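Local coordinates for tRNA (cytosine(38)-C(5))-methyltransferase (Schizosaccharomyces pombe, PDB 6FDF), which methylates cytosine 38 in the anticodon loop of tRNA(Asp), using S-adenosyl-L-methionine as the methyl donor, at residues H24-L29 / Y323-L328; F160-S165 / N317-S322. All coordinates share one frame; numbering follows the deposited sequence. Where two conformers were deposited one is given.

Contact 1: H24-L29 / Y323-L328; sequences HYALNL and YLISLL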
loop_
_atom_site.group_PDB
_atom_site.type_symbol
_atom_site.label_atom_id
_atom_site.label_comp_id
_atom_site.label_asym_id
_atom_site.label_seq_id
_atom_site.Cartn_x
_atom_site.Cartn_y
_atom_site.Cartn_z
ATOM N N HIS A 24 -0.935 3.297 9.803
ATOM C CA HIS A 24 -1.405 4.206 10.839
ATOM C C HIS A 24 -2.663 4.938 10.380
ATOM O O HIS A 24 -3.622 5.085 11.147
ATOM C CB HIS A 24 -0.282 5.184 11.195
ATOM C CG HIS A 24 -0.512 5.968 12.453
ATOM N ND1 HIS A 24 0.528 6.482 13.199
ATOM C CD2 HIS A 24 -1.649 6.337 13.091
ATOM C CE1 HIS A 24 0.042 7.127 14.246
ATOM N NE2 HIS A 24 -1.276 7.057 14.203
ATOM N N TYR A 25 -2.690 5.379 9.120
ATOM C CA TYR A 25 -3.883 6.044 8.611
ATOM C C TYR A 25 -5.074 5.096 8.600
ATOM O O TYR A 25 -6.204 5.504 8.892
ATOM C CB TYR A 25 -3.641 6.593 7.207
ATOM C CG TYR A 25 -2.833 7.872 7.160
ATOM C CD1 TYR A 25 -3.315 9.043 7.723
ATOM C CD2 TYR A 25 -1.610 7.917 6.498
ATOM C CE1 TYR A 25 -2.589 10.222 7.661
ATOM C CE2 TYR A 25 -0.879 9.095 6.428
ATOM C CZ TYR A 25 -1.373 10.239 7.012
ATOM O OH TYR A 25 -0.644 11.405 6.952
ATOM N N ALA A 26 -4.836 3.822 8.269
ATOM C CA ALA A 26 -5.920 2.844 8.253
ATOM C C ALA A 26 -6.420 2.553 9.660
ATOM O O ALA A 26 -7.626 2.373 9.871
ATOM C CB ALA A 26 -5.454 1.557 7.569
ATOM N N LEU A 27 -5.508 2.516 10.640
ATOM C CA LEU A 27 -5.919 2.367 12.032
ATOM C C LEU A 27 -6.781 3.542 12.474
ATOM O O LEU A 27 -7.755 3.366 13.217
ATOM C CB LEU A 27 -4.688 2.233 12.933
ATOM C CG LEU A 27 -3.976 0.877 12.879
ATOM C CD1 LEU A 27 -2.551 1.016 13.397
ATOM C CD2 LEU A 27 -4.732 -0.170 13.690
ATOM N N ASN A 28 -6.436 4.754 12.027
ATOM C CA ASN A 28 -7.237 5.929 12.357
ATOM C C ASN A 28 -8.649 5.791 11.802
ATOM O O ASN A 28 -9.630 6.086 12.491
ATOM C CB ASN A 28 -6.584 7.197 11.804
ATOM C CG ASN A 28 -5.277 7.548 12.500
ATOM O OD1 ASN A 28 -4.955 7.022 13.568
ATOM N ND2 ASN A 28 -4.516 8.451 11.889
ATOM N N LEU A 29 -8.760 5.362 10.540
ATOM C CA LEU A 29 -10.066 5.189 9.908
ATOM C C LEU A 29 -10.896 4.134 10.621
ATOM O O LEU A 29 -12.121 4.269 10.736
ATOM C CB LEU A 29 -9.882 4.788 8.447
ATOM C CG LEU A 29 -9.953 5.826 7.336
ATOM C CD1 LEU A 29 -9.732 5.126 6.008
ATOM C CD2 LEU A 29 -11.282 6.548 7.345
ATOM N N TYR A 323 -10.705 -1.593 6.435
ATOM C CA TYR A 323 -11.711 -2.643 6.565
ATOM C C TYR A 323 -11.111 -3.925 7.136
ATOM O O TYR A 323 -11.723 -4.573 7.994
ATOM C CB TYR A 323 -12.353 -2.936 5.210
ATOM C CG TYR A 323 -13.035 -1.783 4.523
ATOM C CD1 TYR A 323 -13.716 -0.812 5.244
ATOM C CD2 TYR A 323 -13.003 -1.674 3.141
ATOM C CE1 TYR A 323 -14.356 0.239 4.595
ATOM C CE2 TYR A 323 -13.628 -0.632 2.488
ATOM C CZ TYR A 323 -14.299 0.323 3.216
ATOM O OH TYR A 323 -14.922 1.358 2.552
ATOM N N LEU A 324 -9.934 -4.329 6.644
ATOM C CA LEU A 324 -9.311 -5.554 7.140
ATOM C C LEU A 324 -8.905 -5.419 8.601
ATOM O O LEU A 324 -9.010 -6.382 9.370
ATOM C CB LEU A 324 -8.095 -5.911 6.285
ATOM C CG LEU A 324 -8.430 -6.342 4.856
ATOM C CD1 LEU A 324 -7.211 -6.213 3.982
ATOM C CD2 LEU A 324 -8.986 -7.766 4.816
ATOM N N ILE A 325 -8.432 -4.236 9.001
ATOM C CA ILE A 325 -8.095 -4.017 10.406
ATOM C C ILE A 325 -9.334 -4.178 11.278
ATOM O O ILE A 325 -9.285 -4.807 12.340
ATOM C CB ILE A 325 -7.441 -2.635 10.590
ATOM C CG1 ILE A 325 -5.991 -2.673 10.107
ATOM C CG2 ILE A 325 -7.498 -2.191 12.052
ATOM C CD1 ILE A 325 -5.337 -1.306 10.051
ATOM N N SER A 326 -10.458 -3.596 10.849
ATOM C CA SER A 326 -11.712 -3.736 11.584
ATOM C C SER A 326 -12.089 -5.202 11.758
ATOM O O SER A 326 -12.476 -5.634 12.853
ATOM C CB SER A 326 -12.824 -2.988 10.852
ATOM O OG SER A 326 -12.555 -1.601 10.817
ATOM N N LEU A 327 -11.994 -5.978 10.679
ATOM C CA LEU A 327 -12.258 -7.412 10.758
ATOM C C LEU A 327 -11.286 -8.102 11.705
ATOM O O LEU A 327 -11.691 -8.871 12.582
ATOM C CB LEU A 327 -12.172 -8.033 9.366
ATOM C CG LEU A 327 -12.374 -9.546 9.311
ATOM C CD1 LEU A 327 -13.777 -9.902 9.787
ATOM C CD2 LEU A 327 -12.129 -10.063 7.906
ATOM N N LEU A 328 -9.991 -7.836 11.536
ATOM C CA LEU A 328 -8.972 -8.535 12.313
ATOM C C LEU A 328 -9.189 -8.373 13.813
ATOM O O LEU A 328 -9.081 -9.345 14.573
ATOM C CB LEU A 328 -7.590 -8.018 11.914
ATOM C CG LEU A 328 -6.366 -8.607 12.613
ATOM C CD1 LEU A 328 -6.290 -10.109 12.400
ATOM C CD2 LEU A 328 -5.082 -7.918 12.117
#
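Ile-325, which meets both Ala-26 and Leu-27, rides on a turn of helix 318-328 whose shortest backbone bond here runs from Leu-328 N to Leu-324 O, at 2.8 Å. The neighbouring turn is knit in the same way, and at the end of the helix Arg-174 gives its NH1 to Leu-327 O and its NE to Leu-328 O, so a single guanidinium serves two carbonyls. Between the two helices the contact itself is wholly apolar. The delta methyl does most of the touching: Ile-325 CD1 lies 3.8 Å from Ala-26 CB, while Leu-27 approaches it with CG and with CD2. Ile-325 also uses its other branch, CG2 standing 3.8 Å from Leu-27 CD2. The isoleucine is extended past CG1 (chi2 171°), which carries CD1 forward to the opposing helix instead of folding it back over its own backbone. Leu-27 crosses it at about a right angle; its CB does not head for the partner, and the branching at CG brings CD2 round to it. Residue types fit these roles. Alanine leaves room for the methyl tip where its CB faces the other helix, beta-branched isoleucine offers two separate arms, and leucine meets the isoleucine through its forked end. The nearest CA atoms, of Leu-27 and Ile-325, are 6.9 Å apart. Ala-26 also touches Val-321 one turn earlier, and Ile-325 rests on Leu-123 of strand 121-127, which places the contact over the central sheet. Packing of helix 22-29, the one that follows the first strand, against the chain's last helix is characteristic of the Rossmann-like catalytic domain of C5-methyltransferases, where the C-terminal segment returns to complete the layer over the sheet.

Contact 2: F160-S165 / N317-S322; sequences FNIPNS and NVKVVS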
loop_
_atom_site.group_PDB
_atom_site.type_symbol
_atom_site.label_atom_id
_atom_site.label_comp_id
_atom_site.label_asym_id
_atom_site.label_seq_id
_atom_site.Cartn_x
_atom_site.Cartn_y
_atom_site.Cartn_z
ATOM N N PHE A 160 -14.241 -2.305 -3.932
ATOM C CA PHE A 160 -14.804 -1.508 -2.854
ATOM C C PHE A 160 -15.217 -0.138 -3.383
ATOM O O PHE A 160 -15.220 0.845 -2.640
ATOM C CB PHE A 160 -13.804 -1.361 -1.707
ATOM C CG PHE A 160 -13.387 -2.671 -1.082
ATOM C CD1 PHE A 160 -12.338 -3.409 -1.620
ATOM C CD2 PHE A 160 -14.031 -3.160 0.045
ATOM C CE1 PHE A 160 -11.941 -4.609 -1.047
ATOM C CE2 PHE A 160 -13.641 -4.363 0.624
ATOM C CZ PHE A 160 -12.597 -5.088 0.076
ATOM N N ASN A 161 -15.579 -0.067 -4.669
ATOM C CA ASN A 161 -16.052 1.171 -5.297
ATOM C C ASN A 161 -14.989 2.255 -5.248
ATOM O O ASN A 161 -15.269 3.417 -4.945
ATOM C CB ASN A 161 -17.324 1.680 -4.651
ATOM C CG ASN A 161 -18.010 2.779 -5.448
ATOM O OD1 ASN A 161 -17.840 2.888 -6.661
ATOM N ND2 ASN A 161 -18.807 3.594 -4.759
ATOM N N ILE A 162 -13.754 1.870 -5.529
ATOM C CA ILE A 162 -12.647 2.805 -5.629
ATOM C C ILE A 162 -12.082 2.619 -7.032
ATOM O O ILE A 162 -11.736 1.497 -7.412
ATOM C CB ILE A 162 -11.571 2.550 -4.561
ATOM C CG1 ILE A 162 -12.176 2.694 -3.161
ATOM C CG2 ILE A 162 -10.390 3.489 -4.757
ATOM C CD1 ILE A 162 -11.351 2.025 -2.067
ATOM N N PRO A 163 -11.995 3.669 -7.842
ATOM C CA PRO A 163 -11.635 3.508 -9.262
ATOM C C PRO A 163 -10.130 3.389 -9.479
ATOM O O PRO A 163 -9.510 4.174 -10.200
ATOM C CB PRO A 163 -12.222 4.778 -9.890
ATOM C CG PRO A 163 -12.105 5.801 -8.802
ATOM C CD PRO A 163 -12.395 5.051 -7.523
ATOM N N ASN A 164 -9.526 2.393 -8.841
ATOM C CA ASN A 164 -8.110 2.132 -9.054
ATOM C C ASN A 164 -7.854 0.645 -8.870
ATOM O O ASN A 164 -8.387 0.023 -7.948
ATOM C CB ASN A 164 -7.242 2.961 -8.093
ATOM C CG ASN A 164 -5.750 2.714 -8.283
ATOM O OD1 ASN A 164 -5.046 2.339 -7.341
ATOM N ND2 ASN A 164 -5.262 2.914 -9.506
ATOM N N SER A 165 -7.033 0.090 -9.753
ATOM C CA SER A 165 -6.578 -1.285 -9.633
ATOM C C SER A 165 -5.333 -1.322 -8.762
ATOM O O SER A 165 -4.374 -0.585 -9.008
ATOM C CB SER A 165 -6.278 -1.879 -11.008
ATOM O OG SER A 165 -7.406 -1.784 -11.850
ATOM N N ASN A 317 -3.347 0.577 -0.003
ATOM C CA ASN A 317 -4.603 1.309 -0.044
ATOM C C ASN A 317 -5.151 1.393 1.376
ATOM O O ASN A 317 -5.473 0.368 1.989
ATOM C CB ASN A 317 -5.611 0.659 -0.989
ATOM C CG ASN A 317 -6.877 1.473 -1.108
ATOM O OD1 ASN A 317 -7.649 1.567 -0.154
ATOM N ND2 ASN A 317 -7.081 2.107 -2.267
ATOM N N VAL A 318 -5.263 2.627 1.877
ATOM C CA VAL A 318 -5.637 2.886 3.265
ATOM C C VAL A 318 -7.071 2.450 3.540
ATOM O O VAL A 318 -7.387 1.949 4.629
ATOM C CB VAL A 318 -5.433 4.383 3.574
ATOM C CG1 VAL A 318 -5.995 4.740 4.946
ATOM C CG2 VAL A 318 -3.952 4.743 3.485
ATOM N N LYS A 319 -7.965 2.647 2.564
ATOM C CA LYS A 319 -9.365 2.258 2.731
ATOM C C LYS A 319 -9.507 0.749 2.892
ATOM O O LYS A 319 -10.128 0.275 3.850
ATOM C CB LYS A 319 -10.190 2.748 1.538
ATOM C CG LYS A 319 -10.946 4.039 1.785
ATOM C CD LYS A 319 -12.032 3.847 2.834
ATOM C CE LYS A 319 -12.657 5.173 3.225
ATOM N NZ LYS A 319 -13.483 5.041 4.450
ATOM N N VAL A 320 -8.956 -0.020 1.949
ATOM C CA VAL A 320 -9.045 -1.483 2.024
ATOM C C VAL A 320 -8.480 -1.997 3.345
ATOM O O VAL A 320 -9.095 -2.832 4.020
ATOM C CB VAL A 320 -8.342 -2.133 0.819
ATOM C CG1 VAL A 320 -8.394 -3.654 0.932
ATOM C CG2 VAL A 320 -9.007 -1.688 -0.495
ATOM N N VAL A 321 -7.312 -1.494 3.747
ATOM C CA VAL A 321 -6.714 -1.988 4.984
ATOM C C VAL A 321 -7.527 -1.572 6.207
ATOM O O VAL A 321 -7.571 -2.309 7.204
ATOM C CB VAL A 321 -5.248 -1.523 5.062
ATOM C CG1 VAL A 321 -4.627 -1.895 6.396
ATOM C CG2 VAL A 321 -4.469 -2.165 3.929
ATOM N N SER A 322 -8.186 -0.405 6.168
ATOM C CA SER A 322 -9.041 -0.022 7.293
ATOM C C SER A 322 -10.143 -1.055 7.519
ATOM O O SER A 322 -10.480 -1.381 8.665
ATOM C CB SER A 322 -9.654 1.364 7.070
ATOM O OG SER A 322 -10.712 1.348 6.117
HETATM O O HOH W 1 -5.775 2.522 -4.627
#
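Asn-317 and Ile-162 approach from opposite directions, and only OD1 comes near, 4.2 Å from Ile-162 CD1. From CB the asparagine runs out with CG anti to the backbone N (chi1 -176°), and its amide then divides the work. OD1 turns back to its own helix and accepts from Val-320 N at 2.9 Å, an almost straight bond (169°) whose donor is tilted 25° from the carbonyl plane; this is a classic N-cap. ND2 points elsewhere, giving a hydrogen to a water that in turn donates to Asn-164 OD1 at 2.8 Å. Asparagine suits the place because its short amide can cap with the oxygen and still donate with the nitrogen. The sequences are consistent with the start of motif VIII and with motif X of the C5-methyltransferases. Were Asn-317 replaced by an alanine, Val-320 N would probably lose its cap and the bridging water its amide donor. An inverse gamma turn centred on Pro-163 bends the loop, with Asn-164 N bonded to Ile-162 O. Ile-162 CD1 also reaches Lys-319 CB, 3.9 Å away, packing on the apolar root of the lysine. At the start of the loop, Phe-160 CD1 sits 3.9 Å from Val-320 CG2, the methyl meeting the ring obliquely; valine's two methyls both suit this ring, which itself stacks on Phe-187.

Helix 318-328 is common to both contacts: contact 2 takes its N-terminal start, contact 1 its later turns, and their centres are 12 Å apart. Along the chain the order is 24-29, 160-165, 317-322 and then, without a break, 323-328, so the last helix gathers pieces from near the beginning and the middle of the sequence. The contacts also touch directly: Tyr-323 CE2 is 3.5 Å from Phe-160 CD2, and Leu-29 CB is 3.7 Å from Ser-322 CB. One helix thus joins helix 22-29 to the loop leading into strand 168-175, binding distant sequence into one catalytic domain.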